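Local coordinates for NTD biosynthesis operon protein NtdA (Bacillus subtilis subsp. subtilis, PDB 4K2B) that catalyses the reversible pyridoxal phosphate-dependent transamination of 3-dehydro-glucose 6-phosphate with glutamate, giving kanosamine 6-phosphate on the way to the antibiotic kanosamine, at residues W348-I353 with V410-L415; G335-P340 with H433-E438. All blocks are in the same frame, centred on the assembly; numbering follows the deposited sequence.

In the fold
Both contacts belong to the C-terminal part of this aspartate aminotransferase-fold subunit, about 15 Å apart, centre to centre. The chain passes through 335-340, then 348-353, then 410-415 and finally 433-438, so the two segments of contact 1 fall between those of contact 2. Contact 1 is the buried two-stranded antiparallel sheet, made by strands 351-354 and 410-413. Contact 2 lies farther out, where the exit from helix 329-333 meets the tail that follows helix 421-434. P340 joins the two by packing on W348 and F351. The inner contact reaches toward the cofactor and substrate residues, whereas the outer one is structural packing away from them.

Contact 1. Residues W348-I353 with V410-L415; sequences WHLFPI and VLHLPL
The F351 ring meets two leucines obliquely: CD2 lies 3.9 Å from L413 CD1, and CD1 lies 3.8 Å from L415 CD1. Y324 of helix 310-327 also meets this ring, their planes inclined at about 35°. On the other side of the sheet the H412 imidazole brings CD2 to 3.7 Å from P352 CA and lies near L350 CB as well, both at a slant, while Y199 makes an edge-to-face contact with it. P352 CB packs in turn against V410 CG2. These faces belong to the small antiparallel sheet in the C-terminal part of this fold type I aminotransferase. I353 and L411 form its regular hydrogen-bonded pair, with I353 N to L411 O at 3.0 Å and L411 N to I353 O at 2.9 Å. I353 holds CG1 between its backbone N and carbonyl carbon (chi1 71°), which lays that branch beside L411 CB and leaves CG2 to meet L413 CD1. L413 N bonds F351 O, but in the return direction a water intervenes, accepting from F351 N at 2.7 Å and donating to L413 O at 2.6 Å. Just beyond, the H349 imidazole, hydrogen-bonded through ND1 to N248 OD1, touches Q225, a residue that binds pyridoxal phosphate.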
ATOM      1  N   TRP B 348     -11.954  22.174  -7.176  1.00 17.55           N
ATOM      2  CA  TRP B 348     -12.948  22.148  -6.116  1.00 14.84           C
ATOM      3  C   TRP B 348     -13.021  20.827  -5.361  1.00 18.15           C
ATOM      4  O   TRP B 348     -14.103  20.265  -5.182  1.00 21.31           O
ATOM      5  CB  TRP B 348     -14.316  22.482  -6.721  1.00 18.16           C
ATOM      6  CG  TRP B 348     -14.293  23.773  -7.490  1.00 16.10           C
ATOM      7  CD1 TRP B 348     -14.337  23.931  -8.855  1.00 20.52           C
ATOM      8  CD2 TRP B 348     -14.187  25.089  -6.942  1.00 18.45           C
ATOM      9  NE1 TRP B 348     -14.283  25.270  -9.182  1.00 16.60           N
ATOM     10  CE2 TRP B 348     -14.191  26.000  -8.023  1.00 20.34           C
ATOM     11  CE3 TRP B 348     -14.122  25.590  -5.641  1.00 18.32           C
ATOM     12  CZ2 TRP B 348     -14.110  27.373  -7.838  1.00 18.09           C
ATOM     13  CZ3 TRP B 348     -14.035  26.959  -5.461  1.00 17.38           C
ATOM     14  CH2 TRP B 348     -14.033  27.832  -6.552  1.00 22.53           C
ATOM     15  N   HIS B 349     -11.866  20.315  -4.945  1.00 15.04           N
ATOM     16  CA  HIS B 349     -11.830  19.125  -4.111  1.00 18.64           C
ATOM     17  C   HIS B 349     -12.547  19.423  -2.795  1.00 17.20           C
ATOM     18  O   HIS B 349     -13.335  18.606  -2.306  1.00 18.67           O
ATOM     19  CB  HIS B 349     -10.387  18.677  -3.850  1.00 19.06           C
ATOM     20  CG  HIS B 349     -10.283  17.562  -2.860  1.00 22.21           C
ATOM     21  ND1 HIS B 349     -10.774  16.303  -3.111  1.00 23.59           N
ATOM     22  CD2 HIS B 349      -9.779  17.525  -1.603  1.00 21.14           C
ATOM     23  CE1 HIS B 349     -10.561  15.531  -2.060  1.00 23.80           C
ATOM     24  NE2 HIS B 349      -9.958  16.251  -1.131  1.00 17.92           N
ATOM     25  N   LEU B 350     -12.280  20.613  -2.257  1.00 17.82           N
ATOM     26  CA  LEU B 350     -12.934  21.135  -1.051  1.00 18.99           C
ATOM     27  C   LEU B 350     -13.424  22.556  -1.347  1.00 19.33           C
ATOM     28  O   LEU B 350     -12.899  23.218  -2.243  1.00 18.49           O
ATOM     29  CB  LEU B 350     -11.948  21.137   0.130  1.00 14.93           C
ATOM     30  CG  LEU B 350     -11.647  19.760   0.729  1.00 20.06           C
ATOM     31  CD1 LEU B 350     -10.249  19.697   1.319  1.00 14.58           C
ATOM     32  CD2 LEU B 350     -12.681  19.399   1.788  1.00 15.27           C
ATOM     33  N   PHE B 351     -14.430  23.025  -0.613  1.00 20.28           N
ATOM     34  CA  PHE B 351     -14.982  24.360  -0.860  1.00 19.12           C
ATOM     35  C   PHE B 351     -14.795  25.298   0.337  1.00 19.29           C
ATOM     36  O   PHE B 351     -15.557  25.244   1.306  1.00 17.99           O
ATOM     37  CB  PHE B 351     -16.469  24.287  -1.227  1.00 20.23           C
ATOM     38  CG  PHE B 351     -17.036  25.604  -1.679  1.00 22.47           C
ATOM     39  CD1 PHE B 351     -16.927  25.999  -3.012  1.00 24.36           C
ATOM     40  CD2 PHE B 351     -17.657  26.460  -0.777  1.00 19.76           C
ATOM     41  CE1 PHE B 351     -17.438  27.224  -3.449  1.00 18.52           C
ATOM     42  CE2 PHE B 351     -18.176  27.691  -1.204  1.00 23.88           C
ATOM     43  CZ  PHE B 351     -18.060  28.073  -2.537  1.00 19.33           C
ATOM     44  N   PRO B 352     -13.773  26.161   0.272  1.00 20.29           N
ATOM     45  CA  PRO B 352     -13.450  27.034   1.400  1.00 19.48           C
ATOM     46  C   PRO B 352     -14.086  28.425   1.341  1.00 20.89           C
ATOM     47  O   PRO B 352     -13.893  29.152   0.380  1.00 23.72           O
ATOM     48  CB  PRO B 352     -11.934  27.166   1.291  1.00 19.14           C
ATOM     49  CG  PRO B 352     -11.669  27.063  -0.165  1.00 17.98           C
ATOM     50  CD  PRO B 352     -12.694  26.129  -0.733  1.00 16.21           C
ATOM     51  N   ILE B 353     -14.830  28.789   2.379  1.00 24.65           N
ATOM     52  CA  ILE B 353     -15.262  30.172   2.553  1.00 21.08           C
ATOM     53  C   ILE B 353     -14.531  30.675   3.785  1.00 23.66           C
ATOM     54  O   ILE B 353     -13.971  29.877   4.529  1.00 20.18           O
ATOM     55  CB  ILE B 353     -16.791  30.289   2.759  1.00 23.02           C
ATOM     56  CG1 ILE B 353     -17.196  29.749   4.124  1.00 21.02           C
ATOM     57  CG2 ILE B 353     -17.554  29.514   1.672  1.00 15.27           C
ATOM     58  CD1 ILE B 353     -18.678  29.919   4.420  1.00 26.46           C
ATOM     59  N   VAL B 410     -11.102  29.884   7.921  1.00 24.49           N
ATOM     60  CA  VAL B 410     -11.596  29.000   6.874  1.00 17.47           C
ATOM     61  C   VAL B 410     -12.687  28.038   7.362  1.00 24.40           C
ATOM     62  O   VAL B 410     -12.650  27.518   8.486  1.00 18.41           O
ATOM     63  CB  VAL B 410     -10.436  28.241   6.161  1.00 22.62           C
ATOM     64  CG1 VAL B 410      -9.821  27.194   7.078  1.00 16.64           C
ATOM     65  CG2 VAL B 410     -10.917  27.604   4.855  1.00 18.10           C
ATOM     66  N   LEU B 411     -13.681  27.834   6.509  1.00 21.23           N
ATOM     67  CA  LEU B 411     -14.769  26.925   6.812  1.00 22.53           C
ATOM     68  C   LEU B 411     -15.136  26.185   5.542  1.00 17.48           C
ATOM     69  O   LEU B 411     -15.440  26.803   4.534  1.00 19.65           O
ATOM     70  CB  LEU B 411     -15.981  27.691   7.343  1.00 24.71           C
ATOM     71  CG  LEU B 411     -17.174  26.808   7.732  1.00 23.16           C
ATOM     72  CD1 LEU B 411     -16.746  25.831   8.786  1.00 17.58           C
ATOM     73  CD2 LEU B 411     -18.336  27.647   8.229  1.00 17.98           C
ATOM     74  N   HIS B 412     -15.084  24.864   5.582  1.00 18.25           N
ATOM     75  CA  HIS B 412     -15.412  24.083   4.396  1.00 17.34           C
ATOM     76  C   HIS B 412     -16.874  23.653   4.373  1.00 27.01           C
ATOM     77  O   HIS B 412     -17.396  23.123   5.363  1.00 19.75           O
ATOM     78  CB  HIS B 412     -14.478  22.882   4.249  1.00 15.46           C
ATOM     79  CG  HIS B 412     -13.057  23.272   4.002  1.00 20.31           C
ATOM     80  ND1 HIS B 412     -12.089  23.219   4.982  1.00 19.30           N
ATOM     81  CD2 HIS B 412     -12.449  23.774   2.899  1.00 14.63           C
ATOM     82  CE1 HIS B 412     -10.942  23.655   4.491  1.00 21.65           C
ATOM     83  NE2 HIS B 412     -11.135  24.000   3.227  1.00 18.75           N
ATOM     84  N   LEU B 413     -17.523  23.905   3.237  1.00 21.05           N
ATOM     85  CA  LEU B 413     -18.906  23.502   3.028  1.00 17.12           C
ATOM     86  C   LEU B 413     -18.952  22.190   2.266  1.00 19.55           C
ATOM     87  O   LEU B 413     -18.087  21.937   1.423  1.00 20.14           O
ATOM     88  CB  LEU B 413     -19.651  24.568   2.230  1.00 18.00           C
ATOM     89  CG  LEU B 413     -19.541  26.003   2.737  1.00 19.39           C
ATOM     90  CD1 LEU B 413     -20.426  26.916   1.890  1.00 17.09           C
ATOM     91  CD2 LEU B 413     -19.917  26.076   4.210  1.00 23.01           C
ATOM     92  N   PRO B 414     -19.970  21.358   2.544  1.00 15.89           N
ATOM     93  CA  PRO B 414     -20.104  20.076   1.846  1.00 16.81           C
ATOM     94  C   PRO B 414     -20.096  20.266   0.330  1.00 18.13           C
ATOM     95  O   PRO B 414     -20.768  21.166  -0.176  1.00 18.71           O
ATOM     96  CB  PRO B 414     -21.468  19.552   2.314  1.00 18.79           C
ATOM     97  CG  PRO B 414     -21.716  20.231   3.626  1.00 19.32           C
ATOM     98  CD  PRO B 414     -21.052  21.585   3.522  1.00 20.64           C
ATOM     99  N   LEU B 415     -19.315  19.445  -0.370  1.00 13.13           N
ATOM    100  CA  LEU B 415     -19.271  19.474  -1.825  1.00 22.08           C
ATOM    101  C   LEU B 415     -18.593  18.183  -2.321  1.00 21.19           C
ATOM    102  O   LEU B 415     -17.419  17.943  -2.066  1.00 20.04           O
ATOM    103  CB  LEU B 415     -18.560  20.758  -2.332  1.00 17.16           C
ATOM    104  CG  LEU B 415     -18.571  21.125  -3.823  1.00 17.44           C
ATOM    105  CD1 LEU B 415     -18.103  22.561  -4.058  1.00 17.80           C
ATOM    106  CD2 LEU B 415     -17.737  20.177  -4.682  1.00 15.74           C
TER
HETATM  107  O   HOH W   1     -15.596  18.827  -0.333  1.00 19.72           O
HETATM  108  O   HOH W   2     -15.618  21.184   0.981  1.00 19.10           O

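Contact 2. Residues G335-P340 with H433-E438; sequences GYIELP and HVIKQE
Y336 lays its ring along the backbone of the C-terminal tail, with the carbonyl carbon of K436 over one face and E438 CG at the edge, in the ring plane, 3.8 Å from Y336 CD1. Beyond that methylene the glutamate chain runs on extended, and its carboxylate plane is turned 48° from the ring. Y336 CB presses on I435 CG2 at 3.6 Å, the two side chains running antiparallel alongside one another. The other branch of I435 ends in CD1, 3.7 Å from I337 CG2, where the isoleucines meet roughly perpendicular. A Schellman motif sets up the first side: G335, at positive phi (73°), is the C-prime residue closing helix 329-333, with Y336 N bonded to L331 O and G335 N to Q332 O. On the other side, I435 is the first residue after helix 421-434 to leave helical phi/psi. I435 CG1 is anti to its own carbonyl carbon (chi1 -67°) and CG2 anti to the backbone N, and this split lets one residue serve both partners. No hydrogen bond joins the two segments; G335 O simply approaches E438 CA to 3.6 Å. Farther out, a backbone bond ties G335 to I439, I435 rests on I363 of helix 360-371, and E338 forms a backbone hydrogen bond with K354 of strand 351-354.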
ATOM      1  N   GLY B 335     -20.173  41.874   3.730  1.00 48.11           N
ATOM      2  CA  GLY B 335     -18.927  41.680   4.451  1.00 45.02           C
ATOM      3  C   GLY B 335     -18.935  40.594   5.513  1.00 51.18           C
ATOM      4  O   GLY B 335     -18.037  40.539   6.352  1.00 48.35           O
ATOM      5  N   TYR B 336     -19.938  39.722   5.490  1.00 47.37           N
ATOM      6  CA  TYR B 336     -20.040  38.692   6.517  1.00 45.01           C
ATOM      7  C   TYR B 336     -19.060  37.541   6.289  1.00 46.99           C
ATOM      8  O   TYR B 336     -18.503  36.993   7.237  1.00 40.88           O
ATOM      9  CB  TYR B 336     -21.461  38.145   6.595  1.00 50.13           C
ATOM     10  CG  TYR B 336     -22.488  39.135   7.082  1.00 58.58           C
ATOM     11  CD1 TYR B 336     -22.117  40.391   7.538  1.00 66.02           C
ATOM     12  CD2 TYR B 336     -23.835  38.806   7.096  1.00 69.63           C
ATOM     13  CE1 TYR B 336     -23.060  41.294   7.984  1.00 66.89           C
ATOM     14  CE2 TYR B 336     -24.784  39.700   7.543  1.00 64.74           C
ATOM     15  CZ  TYR B 336     -24.392  40.942   7.986  1.00 65.62           C
ATOM     16  OH  TYR B 336     -25.342  41.833   8.431  1.00 67.96           O
ATOM     17  N   ILE B 337     -18.868  37.160   5.033  1.00 41.93           N
ATOM     18  CA  ILE B 337     -17.961  36.071   4.705  1.00 39.10           C
ATOM     19  C   ILE B 337     -17.139  36.433   3.487  1.00 37.91           C
ATOM     20  O   ILE B 337     -17.422  37.423   2.808  1.00 37.08           O
ATOM     21  CB  ILE B 337     -18.717  34.789   4.346  1.00 34.32           C
ATOM     22  CG1 ILE B 337     -19.494  34.998   3.042  1.00 29.06           C
ATOM     23  CG2 ILE B 337     -19.620  34.351   5.484  1.00 32.29           C
ATOM     24  CD1 ILE B 337     -20.174  33.743   2.498  1.00 28.71           C
ATOM     25  N   GLU B 338     -16.121  35.622   3.215  1.00 30.05           N
ATOM     26  CA  GLU B 338     -15.394  35.695   1.954  1.00 31.74           C
ATOM     27  C   GLU B 338     -15.612  34.408   1.180  1.00 30.34           C
ATOM     28  O   GLU B 338     -15.487  33.318   1.731  1.00 27.42           O
ATOM     29  CB  GLU B 338     -13.901  35.900   2.179  1.00 34.19           C
ATOM     30  CG  GLU B 338     -13.531  37.285   2.644  1.00 46.85           C
ATOM     31  CD  GLU B 338     -12.090  37.631   2.309  1.00 59.32           C
ATOM     32  OE1 GLU B 338     -11.720  37.565   1.110  1.00 55.34           O
ATOM     33  OE2 GLU B 338     -11.331  37.959   3.245  1.00 62.58           O
ATOM     34  N   LEU B 339     -15.934  34.546  -0.099  1.00 28.52           N
ATOM     35  CA  LEU B 339     -16.174  33.403  -0.960  1.00 31.46           C
ATOM     36  C   LEU B 339     -14.963  33.188  -1.842  1.00 28.86           C
ATOM     37  O   LEU B 339     -14.260  34.140  -2.182  1.00 26.98           O
ATOM     38  CB  LEU B 339     -17.407  33.641  -1.837  1.00 26.76           C
ATOM     39  CG  LEU B 339     -18.778  33.631  -1.158  1.00 30.93           C
ATOM     40  CD1 LEU B 339     -19.786  34.447  -1.983  1.00 31.37           C
ATOM     41  CD2 LEU B 339     -19.253  32.197  -0.973  1.00 22.94           C
ATOM     42  N   PRO B 340     -14.713  31.931  -2.225  1.00 25.85           N
ATOM     43  CA  PRO B 340     -13.623  31.688  -3.177  1.00 27.25           C
ATOM     44  C   PRO B 340     -13.951  32.305  -4.541  1.00 26.84           C
ATOM     45  O   PRO B 340     -15.109  32.627  -4.825  1.00 26.36           O
ATOM     46  CB  PRO B 340     -13.559  30.156  -3.253  1.00 21.09           C
ATOM     47  CG  PRO B 340     -14.949  29.709  -2.938  1.00 20.65           C
ATOM     48  CD  PRO B 340     -15.512  30.723  -1.960  1.00 21.43           C
ATOM     49  N   HIS B 433     -29.116  32.292   7.957  1.00 31.48           N
ATOM     50  CA  HIS B 433     -29.733  32.449   9.271  1.00 38.96           C
ATOM     51  C   HIS B 433     -28.748  32.649  10.429  1.00 45.95           C
ATOM     52  O   HIS B 433     -28.926  33.553  11.252  1.00 41.13           O
ATOM     53  CB  HIS B 433     -30.645  31.264   9.588  1.00 32.09           C
ATOM     54  CG  HIS B 433     -31.449  31.449  10.839  1.00 57.56           C
ATOM     55  ND1 HIS B 433     -31.132  30.830  12.028  1.00 60.61           N
ATOM     56  CD2 HIS B 433     -32.546  32.204  11.090  1.00 57.37           C
ATOM     57  CE1 HIS B 433     -32.004  31.183  12.955  1.00 58.67           C
ATOM     58  NE2 HIS B 433     -32.872  32.018  12.411  1.00 59.78           N
ATOM     59  N   VAL B 434     -27.720  31.805  10.502  1.00 40.51           N
ATOM     60  CA  VAL B 434     -26.819  31.833  11.649  1.00 44.16           C
ATOM     61  C   VAL B 434     -25.880  33.042  11.655  1.00 47.74           C
ATOM     62  O   VAL B 434     -25.530  33.558  12.713  1.00 50.02           O
ATOM     63  CB  VAL B 434     -26.015  30.515  11.789  1.00 41.66           C
ATOM     64  CG1 VAL B 434     -26.957  29.328  11.882  1.00 31.12           C
ATOM     65  CG2 VAL B 434     -25.071  30.337  10.625  1.00 47.99           C
ATOM     66  N   ILE B 435     -25.495  33.507  10.471  1.00 49.70           N
ATOM     67  CA  ILE B 435     -24.497  34.565  10.362  1.00 54.57           C
ATOM     68  C   ILE B 435     -25.116  35.955  10.489  1.00 57.44           C
ATOM     69  O   ILE B 435     -26.100  36.275   9.818  1.00 60.57           O
ATOM     70  CB  ILE B 435     -23.674  34.428   9.061  1.00 45.30           C
ATOM     71  CG1 ILE B 435     -22.820  33.164   9.127  1.00 42.38           C
ATOM     72  CG2 ILE B 435     -22.789  35.636   8.849  1.00 48.04           C
ATOM     73  CD1 ILE B 435     -21.999  32.914   7.895  1.00 42.62           C
ATOM     74  N   LYS B 436     -24.533  36.768  11.369  1.00 62.69           N
ATOM     75  CA  LYS B 436     -25.077  38.086  11.700  1.00 74.77           C
ATOM     76  C   LYS B 436     -23.993  39.149  11.949  1.00 83.04           C
ATOM     77  O   LYS B 436     -24.302  40.340  12.030  1.00 78.31           O
ATOM     78  CB  LYS B 436     -25.999  37.996  12.924  1.00 70.52           C
ATOM     79  CG  LYS B 436     -27.290  37.221  12.706  1.00 65.67           C
ATOM     80  CD  LYS B 436     -27.667  36.481  13.975  1.00 63.44           C
ATOM     81  CE  LYS B 436     -28.877  35.595  13.770  1.00 58.34           C
ATOM     82  NZ  LYS B 436     -28.937  34.569  14.846  1.00 58.06           N
ATOM     83  N   GLN B 437     -22.736  38.724  12.082  1.00 81.04           N
ATOM     84  CA  GLN B 437     -21.625  39.664  12.280  1.00 79.99           C
ATOM     85  C   GLN B 437     -20.661  39.679  11.087  1.00 76.08           C
ATOM     86  O   GLN B 437     -20.520  38.680  10.379  1.00 73.89           O
ATOM     87  CB  GLN B 437     -20.838  39.334  13.558  1.00 75.45           C
ATOM     88  CG  GLN B 437     -21.632  39.363  14.857  1.00 78.23           C
ATOM     89  CD  GLN B 437     -20.735  39.221  16.084  1.00 91.50           C
ATOM     90  OE1 GLN B 437     -19.518  39.405  15.999  1.00 89.10           O
ATOM     91  NE2 GLN B 437     -21.334  38.890  17.228  1.00 87.34           N
ATOM     92  N   GLU B 438     -19.991  40.810  10.877  1.00 69.82           N
ATOM     93  CA  GLU B 438     -18.976  40.923   9.829  1.00 71.06           C
ATOM     94  C   GLU B 438     -17.671  40.215  10.225  1.00 70.11           C
ATOM     95  O   GLU B 438     -17.573  39.659  11.316  1.00 73.14           O
ATOM     96  CB  GLU B 438     -18.702  42.395   9.502  1.00 69.29           C
ATOM     97  CG  GLU B 438     -19.876  43.125   8.857  1.00 72.04           C
ATOM     98  CD  GLU B 438     -19.496  44.506   8.343  1.00 86.50           C
ATOM     99  OE1 GLU B 438     -18.301  44.877   8.442  1.00 83.25           O
ATOM    100  OE2 GLU B 438     -20.397  45.217   7.840  1.00 84.32           O
TER